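Local coordinates for putative alcohol dehydrogenase (Sinorhizobium meliloti, PDB 4J6F), which is a putative, probably zinc- and NAD(P)-dependent alcohol dehydrogenase of the medium-chain dehydrogenase/reductase superfamily, at residues L211-S216 and V278-G283; A236-G241 and Q252-R257. All blocks are in the same frame, centred on the assembly; numbering follows the deposited sequence.

Contact 1. Residues L211-S216 and V278-G283; sequences LVTGAS and VADLVG
Leu211 and Val278 meet on one face of the parallel Rossmann-type sheet, Leu211 CB lying 4.1 Å from Val278 CG2, while Val212 and Ala279 pair on the other face, with Val212 CG2 beside the Ala279 methyl. Strands 209-212 and 277-280 are central neighbours in this sheet, and their touching parts run only 14° from parallel. Leu290 of helix 287-293 packs on the Leu211 and Val278 face, and Ile223 of helix 218-229 on that of Val212 and Ala279. Two backbone bonds fix the register: Ala279 N to Leu211 O at 2.7 Å and Thr213 N to Ala279 O at 2.9 Å. Farther along, where the strands give way to loops, Val282 CG2 reaches Gly214 N, and Leu281 CB and CD1 lie against Thr213 O.

The polar edge centres on Asp280. The Thr213 hydroxyl, set between its backbone N and carbonyl carbon (chi1 68°), donates from OG1 to the anti lone pair of Asp280 OD1 over 2.7 Å. The second carboxylate oxygen, OD2, is hydrogen-bonded to Tyr300 OH on the adjacent strand, which should limit rotation of the group. With the carboxylate cut back to an alanine, the Thr213 hydroxyl, the amides of Val282 and Gly283 and the Tyr300 hydroxyl would probably lose their common acceptor group. Val282 N, meeting Asp280 OD1 from above the carboxylate plane at 3.0 Å, makes an Asx turn; Gly283 N, one residue farther, extends it to an Asx motif, reaching OD1 on the syn side but tilted out of the plane, at 2.9 Å with an N-H...O angle of 172°.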
ATOM      1  N   LEU A 211     -14.349  -7.080  -0.724  1.00 26.28           N
ATOM      2  CA  LEU A 211     -15.066  -6.595  -1.906  1.00 26.11           C
ATOM      3  C   LEU A 211     -14.207  -6.864  -3.153  1.00 27.63           C
ATOM      4  O   LEU A 211     -13.032  -6.446  -3.217  1.00 26.30           O
ATOM      5  CB  LEU A 211     -15.389  -5.104  -1.783  1.00 24.06           C
ATOM      6  CG  LEU A 211     -16.269  -4.458  -2.858  1.00 23.49           C
ATOM      7  CD1 LEU A 211     -17.680  -5.021  -2.821  1.00 23.76           C
ATOM      8  CD2 LEU A 211     -16.316  -2.947  -2.680  1.00 23.35           C
ATOM      9  N   VAL A 212     -14.789  -7.580  -4.119  1.00 27.47           N
ATOM     10  CA  VAL A 212     -14.057  -8.028  -5.302  1.00 28.13           C
ATOM     11  C   VAL A 212     -14.647  -7.408  -6.561  1.00 32.13           C
ATOM     12  O   VAL A 212     -15.781  -7.723  -6.943  1.00 36.80           O
ATOM     13  CB  VAL A 212     -14.108  -9.568  -5.461  1.00 26.17           C
ATOM     14  CG1 VAL A 212     -13.188 -10.005  -6.585  1.00 24.73           C
ATOM     15  CG2 VAL A 212     -13.736 -10.270  -4.165  1.00 24.99           C
ATOM     16  N   THR A 213     -13.882  -6.536  -7.208  1.00 30.65           N
ATOM     17  CA  THR A 213     -14.320  -5.928  -8.461  1.00 30.38           C
ATOM     18  C   THR A 213     -13.862  -6.793  -9.626  1.00 32.53           C
ATOM     19  O   THR A 213     -12.877  -7.515  -9.509  1.00 32.73           O
ATOM     20  CB  THR A 213     -13.713  -4.545  -8.661  1.00 28.12           C
ATOM     21  OG1 THR A 213     -12.309  -4.699  -8.881  1.00 29.05           O
ATOM     22  CG2 THR A 213     -13.958  -3.660  -7.456  1.00 25.98           C
ATOM     23  N   GLY A 214     -14.562  -6.698 -10.753  1.00 35.23           N
ATOM     24  CA  GLY A 214     -14.305  -7.572 -11.908  1.00 33.95           C
ATOM     25  C   GLY A 214     -14.553  -9.021 -11.556  1.00 31.68           C
ATOM     26  O   GLY A 214     -13.838  -9.916 -11.993  1.00 30.81           O
ATOM     27  N   ALA A 215     -15.583  -9.245 -10.757  1.00 32.59           N
ATOM     28  CA  ALA A 215     -15.771 -10.522 -10.087  1.00 32.90           C
ATOM     29  C   ALA A 215     -16.017 -11.699 -11.027  1.00 33.29           C
ATOM     30  O   ALA A 215     -15.728 -12.831 -10.659  1.00 34.89           O
ATOM     31  CB  ALA A 215     -16.889 -10.407  -9.077  1.00 34.08           C
ATOM     32  N   SER A 216     -16.536 -11.442 -12.229  1.00 32.16           N
ATOM     33  CA  SER A 216     -16.828 -12.529 -13.170  1.00 32.84           C
ATOM     34  C   SER A 216     -15.635 -12.936 -14.038  1.00 32.84           C
ATOM     35  O   SER A 216     -15.682 -13.973 -14.710  1.00 35.35           O
ATOM     36  CB  SER A 216     -18.043 -12.200 -14.044  1.00 34.33           C
ATOM     37  OG  SER A 216     -17.672 -11.484 -15.206  1.00 34.91           O
ATOM     38  N   VAL A 278     -10.427  -4.728  -0.167  1.00 25.59           N
ATOM     39  CA  VAL A 278     -10.883  -4.593  -1.523  1.00 25.24           C
ATOM     40  C   VAL A 278      -9.862  -5.298  -2.398  1.00 26.29           C
ATOM     41  O   VAL A 278      -8.661  -5.045  -2.289  1.00 25.93           O
ATOM     42  CB  VAL A 278     -11.018  -3.114  -1.924  1.00 26.34           C
ATOM     43  CG1 VAL A 278     -11.070  -2.950  -3.439  1.00 27.95           C
ATOM     44  CG2 VAL A 278     -12.251  -2.505  -1.284  1.00 25.20           C
ATOM     45  N   ALA A 279     -10.357  -6.232  -3.212  1.00 27.36           N
ATOM     46  CA  ALA A 279      -9.592  -6.883  -4.270  1.00 24.08           C
ATOM     47  C   ALA A 279     -10.071  -6.256  -5.578  1.00 28.02           C
ATOM     48  O   ALA A 279     -11.221  -6.449  -6.003  1.00 32.31           O
ATOM     49  CB  ALA A 279      -9.839  -8.383  -4.260  1.00 21.05           C
ATOM     50  N   ASP A 280      -9.203  -5.467  -6.194  1.00 28.23           N
ATOM     51  CA  ASP A 280      -9.558  -4.694  -7.377  1.00 29.37           C
ATOM     52  C   ASP A 280      -8.940  -5.283  -8.634  1.00 30.08           C
ATOM     53  O   ASP A 280      -7.726  -5.477  -8.700  1.00 32.95           O
ATOM     54  CB  ASP A 280      -9.082  -3.261  -7.205  1.00 29.79           C
ATOM     55  CG  ASP A 280      -9.532  -2.353  -8.319  1.00 33.32           C
ATOM     56  OD1 ASP A 280     -10.481  -2.688  -9.067  1.00 33.19           O
ATOM     57  OD2 ASP A 280      -8.931  -1.270  -8.436  1.00 37.71           O
ATOM     58  N   LEU A 281      -9.768  -5.568  -9.631  1.00 27.57           N
ATOM     59  CA  LEU A 281      -9.240  -6.060 -10.894  1.00 27.67           C
ATOM     60  C   LEU A 281      -9.630  -5.178 -12.051  1.00 29.51           C
ATOM     61  O   LEU A 281      -9.318  -5.476 -13.209  1.00 33.10           O
ATOM     62  CB  LEU A 281      -9.664  -7.495 -11.120  1.00 29.11           C
ATOM     63  CG  LEU A 281      -8.904  -8.250 -10.037  1.00 31.36           C
ATOM     64  CD1 LEU A 281      -9.770  -9.300  -9.343  1.00 33.72           C
ATOM     65  CD2 LEU A 281      -7.585  -8.786 -10.576  1.00 28.89           C
ATOM     66  N   VAL A 282     -10.349  -4.111 -11.733  1.00 26.99           N
ATOM     67  CA  VAL A 282     -10.805  -3.135 -12.706  1.00 25.72           C
ATOM     68  C   VAL A 282     -10.021  -1.824 -12.705  1.00 25.90           C
ATOM     69  O   VAL A 282      -9.586  -1.367 -13.744  1.00 25.14           O
ATOM     70  CB  VAL A 282     -12.291  -2.824 -12.470  1.00 24.65           C
ATOM     71  CG1 VAL A 282     -12.820  -1.878 -13.523  1.00 23.26           C
ATOM     72  CG2 VAL A 282     -13.092  -4.102 -12.461  1.00 25.03           C
ATOM     73  N   GLY A 283      -9.827  -1.236 -11.531  1.00 26.30           N
ATOM     74  CA  GLY A 283      -9.184   0.062 -11.418  1.00 27.86           C
ATOM     75  C   GLY A 283      -9.945   1.142 -12.158  1.00 33.96           C
ATOM     76  O   GLY A 283     -11.182   1.186 -12.118  1.00 38.50           O
TER

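Contact 2. Residues A236-G241 and Q252-R257; sequences AVAGPG and QAVVTR
The beta-alpha-beta unit of strand 233-238, helix 243-248 and strand 253-256 brings Ala236-Ala238 alongside Val254-Thr256 at one margin of the parallel sheet. Four backbone hydrogen bonds define the pairing: Ala236 N to Ala253 O, Val255 N to Ala236 O, Ala238 N to Val255 O and Arg257 N to Ala238 O. The two that Val255 makes, from its N to Ala236 O and from its O to Ala238 N, are each 2.9 Å long. The short parallel segments 236-238 and 253-256 are twisted by 32° (signed crossing -32°).

Val254 CG1, anti to its own backbone N (chi1 -172°), extends to 3.9 Å from Ala238 CB, and Met246 of helix 243-248 packs against this face. Val255 projects to the other face, onto helix 262-270. This is the second strand-helix-strand step of a Rossmann-type nucleotide-binding fold. At the turn, Thr256 CG2 rests 3.9 Å from Pro240 CA, while its OG1 is hydrogen-bonded to Glu243 OE2 at the start of the connecting helix. As modelled, the Arg257 guanidinium lays one face over Ala238 C, with NH1 near Gly239 CA; the side chain is poorly ordered and its position uncertain.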
ATOM      1  N   ALA A 236     -19.346  -9.763  -4.382  1.00 31.36           N
ATOM      2  CA  ALA A 236     -18.955  -9.565  -5.767  1.00 29.93           C
ATOM      3  C   ALA A 236     -19.505  -8.254  -6.294  1.00 31.08           C
ATOM      4  O   ALA A 236     -20.635  -7.888  -5.974  1.00 32.36           O
ATOM      5  CB  ALA A 236     -19.447 -10.726  -6.610  1.00 28.65           C
ATOM      6  N   VAL A 237     -18.702  -7.537  -7.081  1.00 29.70           N
ATOM      7  CA  VAL A 237     -19.234  -6.440  -7.887  1.00 28.93           C
ATOM      8  C   VAL A 237     -19.213  -6.986  -9.277  1.00 30.65           C
ATOM      9  O   VAL A 237     -18.134  -7.247  -9.813  1.00 32.13           O
ATOM     10  CB  VAL A 237     -18.374  -5.164  -7.867  1.00 26.05           C
ATOM     11  CG1 VAL A 237     -18.987  -4.125  -8.781  1.00 25.12           C
ATOM     12  CG2 VAL A 237     -18.240  -4.607  -6.456  1.00 25.28           C
ATOM     13  N   ALA A 238     -20.394  -7.177  -9.857  1.00 32.96           N
ATOM     14  CA  ALA A 238     -20.499  -7.878 -11.147  1.00 36.66           C
ATOM     15  C   ALA A 238     -21.284  -7.109 -12.180  1.00 40.30           C
ATOM     16  O   ALA A 238     -22.193  -6.345 -11.839  1.00 40.02           O
ATOM     17  CB  ALA A 238     -21.119  -9.260 -10.967  1.00 36.18           C
ATOM     18  N   GLY A 239     -20.940  -7.343 -13.445  1.00 43.88           N
ATOM     19  CA  GLY A 239     -21.731  -6.843 -14.572  1.00 49.50           C
ATOM     20  C   GLY A 239     -23.194  -7.274 -14.553  1.00 52.74           C
ATOM     21  O   GLY A 239     -23.538  -8.278 -13.910  1.00 51.71           O
ATOM     22  N   PRO A 240     -24.071  -6.508 -15.242  1.00 57.54           N
ATOM     23  CA  PRO A 240     -25.488  -6.890 -15.374  1.00 59.17           C
ATOM     24  C   PRO A 240     -25.648  -8.290 -15.984  1.00 56.94           C
ATOM     25  O   PRO A 240     -24.957  -8.619 -16.955  1.00 52.96           O
ATOM     26  CB  PRO A 240     -26.074  -5.815 -16.305  1.00 60.63           C
ATOM     27  CG  PRO A 240     -24.907  -5.047 -16.847  1.00 62.30           C
ATOM     28  CD  PRO A 240     -23.797  -5.193 -15.850  1.00 58.75           C
ATOM     29  N   GLY A 241     -26.525  -9.100 -15.379  1.00 57.09           N
ATOM     30  CA  GLY A 241     -26.803 -10.479 -15.805  1.00 53.71           C
ATOM     31  C   GLY A 241     -25.822 -11.539 -15.309  1.00 52.93           C
ATOM     32  O   GLY A 241     -25.924 -12.713 -15.686  1.00 54.01           O
ATOM     33  N   GLN A 252     -21.306 -13.824  -1.168  1.00 39.05           N
ATOM     34  CA  GLN A 252     -22.305 -13.598  -0.134  1.00 40.70           C
ATOM     35  C   GLN A 252     -23.447 -12.758  -0.680  1.00 39.09           C
ATOM     36  O   GLN A 252     -24.602 -13.094  -0.528  1.00 40.10           O
ATOM     37  CB  GLN A 252     -21.667 -12.920   1.088  1.00 43.51           C
ATOM     38  CG  GLN A 252     -22.623 -12.597   2.229  1.00 47.17           C
ATOM     39  CD  GLN A 252     -23.370 -13.814   2.752  1.00 50.50           C
ATOM     40  OE1 GLN A 252     -22.894 -14.955   2.676  1.00 48.97           O
ATOM     41  NE2 GLN A 252     -24.554 -13.572   3.295  1.00 53.45           N
ATOM     42  N   ALA A 253     -23.106 -11.647  -1.305  1.00 38.71           N
ATOM     43  CA  ALA A 253     -24.078 -10.804  -1.964  1.00 37.74           C
ATOM     44  C   ALA A 253     -23.412 -10.240  -3.199  1.00 36.76           C
ATOM     45  O   ALA A 253     -22.172 -10.208  -3.305  1.00 33.49           O
ATOM     46  CB  ALA A 253     -24.524  -9.685  -1.045  1.00 37.26           C
ATOM     47  N   VAL A 254     -24.242  -9.811  -4.139  1.00 38.72           N
ATOM     48  CA  VAL A 254     -23.761  -9.247  -5.385  1.00 38.61           C
ATOM     49  C   VAL A 254     -24.262  -7.813  -5.535  1.00 37.96           C
ATOM     50  O   VAL A 254     -25.380  -7.485  -5.169  1.00 39.22           O
ATOM     51  CB  VAL A 254     -24.179 -10.116  -6.590  1.00 40.15           C
ATOM     52  CG1 VAL A 254     -23.522  -9.627  -7.869  1.00 41.00           C
ATOM     53  CG2 VAL A 254     -23.803 -11.567  -6.351  1.00 38.98           C
ATOM     54  N   VAL A 255     -23.392  -6.966  -6.051  1.00 38.60           N
ATOM     55  CA  VAL A 255     -23.700  -5.590  -6.365  1.00 39.81           C
ATOM     56  C   VAL A 255     -23.494  -5.455  -7.881  1.00 42.19           C
ATOM     57  O   VAL A 255     -22.433  -5.798  -8.405  1.00 41.58           O
ATOM     58  CB  VAL A 255     -22.763  -4.633  -5.589  1.00 38.85           C
ATOM     59  CG1 VAL A 255     -22.843  -3.226  -6.147  1.00 40.59           C
ATOM     60  CG2 VAL A 255     -23.081  -4.633  -4.101  1.00 36.69           C
ATOM     61  N   THR A 256     -24.524  -4.990  -8.580  1.00 46.95           N
ATOM     62  CA  THR A 256     -24.472  -4.793 -10.029  1.00 49.06           C
ATOM     63  C   THR A 256     -23.802  -3.461 -10.349  1.00 53.16           C
ATOM     64  O   THR A 256     -24.182  -2.420  -9.811  1.00 54.84           O
ATOM     65  CB  THR A 256     -25.883  -4.832 -10.646  1.00 50.69           C
ATOM     66  OG1 THR A 256     -26.550  -6.042 -10.255  1.00 51.99           O
ATOM     67  CG2 THR A 256     -25.810  -4.769 -12.154  1.00 52.41           C
ATOM     68  N   ARG A 257     -22.808  -3.492 -11.228  1.00 58.64           N
ATOM     69  CA  ARG A 257     -22.012  -2.299 -11.492  1.00 67.71           C
ATOM     70  C   ARG A 257     -22.856  -1.154 -12.049  1.00 74.34           C
ATOM     71  O   ARG A 257     -22.706  -0.011 -11.612  1.00 76.82           O
ATOM     72  CB  ARG A 257     -20.847  -2.615 -12.428  1.00 72.81           C
ATOM     73  CG  ARG A 257     -19.681  -1.644 -12.306  1.00 79.14           C
ATOM     74  CD  ARG A 257     -18.645  -1.892 -13.388  1.00 90.11           C
ATOM     75  NE  ARG A 257     -17.962  -3.185 -13.260  1.00 96.93           N
ATOM     76  CZ  ARG A 257     -18.227  -4.263 -14.003  1.00 92.95           C
ATOM     77  NH1 ARG A 257     -19.174  -4.224 -14.944  1.00 82.25           N
ATOM     78  NH2 ARG A 257     -17.543  -5.388 -13.799  1.00 89.03           N
TER

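In the fold
From the N terminus, the chain enters the parallel sheet along strand 209-212, passes through helix 218-229 and returns in strand 233-238. Contact 2 then closes a short loop, with 10 residues between its segments, around helix 243-248. Strand 277-280 follows helix 262-270 and closes contact 1 over 61 intervening residues, so contact 2 is nested inside contact 1. Their centres lie 10 Å apart. The two are joined through neighbouring strands 209-212 and 233-238: Val212 O is 2.9 Å from Val237 N, a probable hydrogen bond, and Leu211 CD1 packs on Val237 CG2. Contact 1 thus links the sheet's centre, contact 2 its margin at outermost strand 253-256.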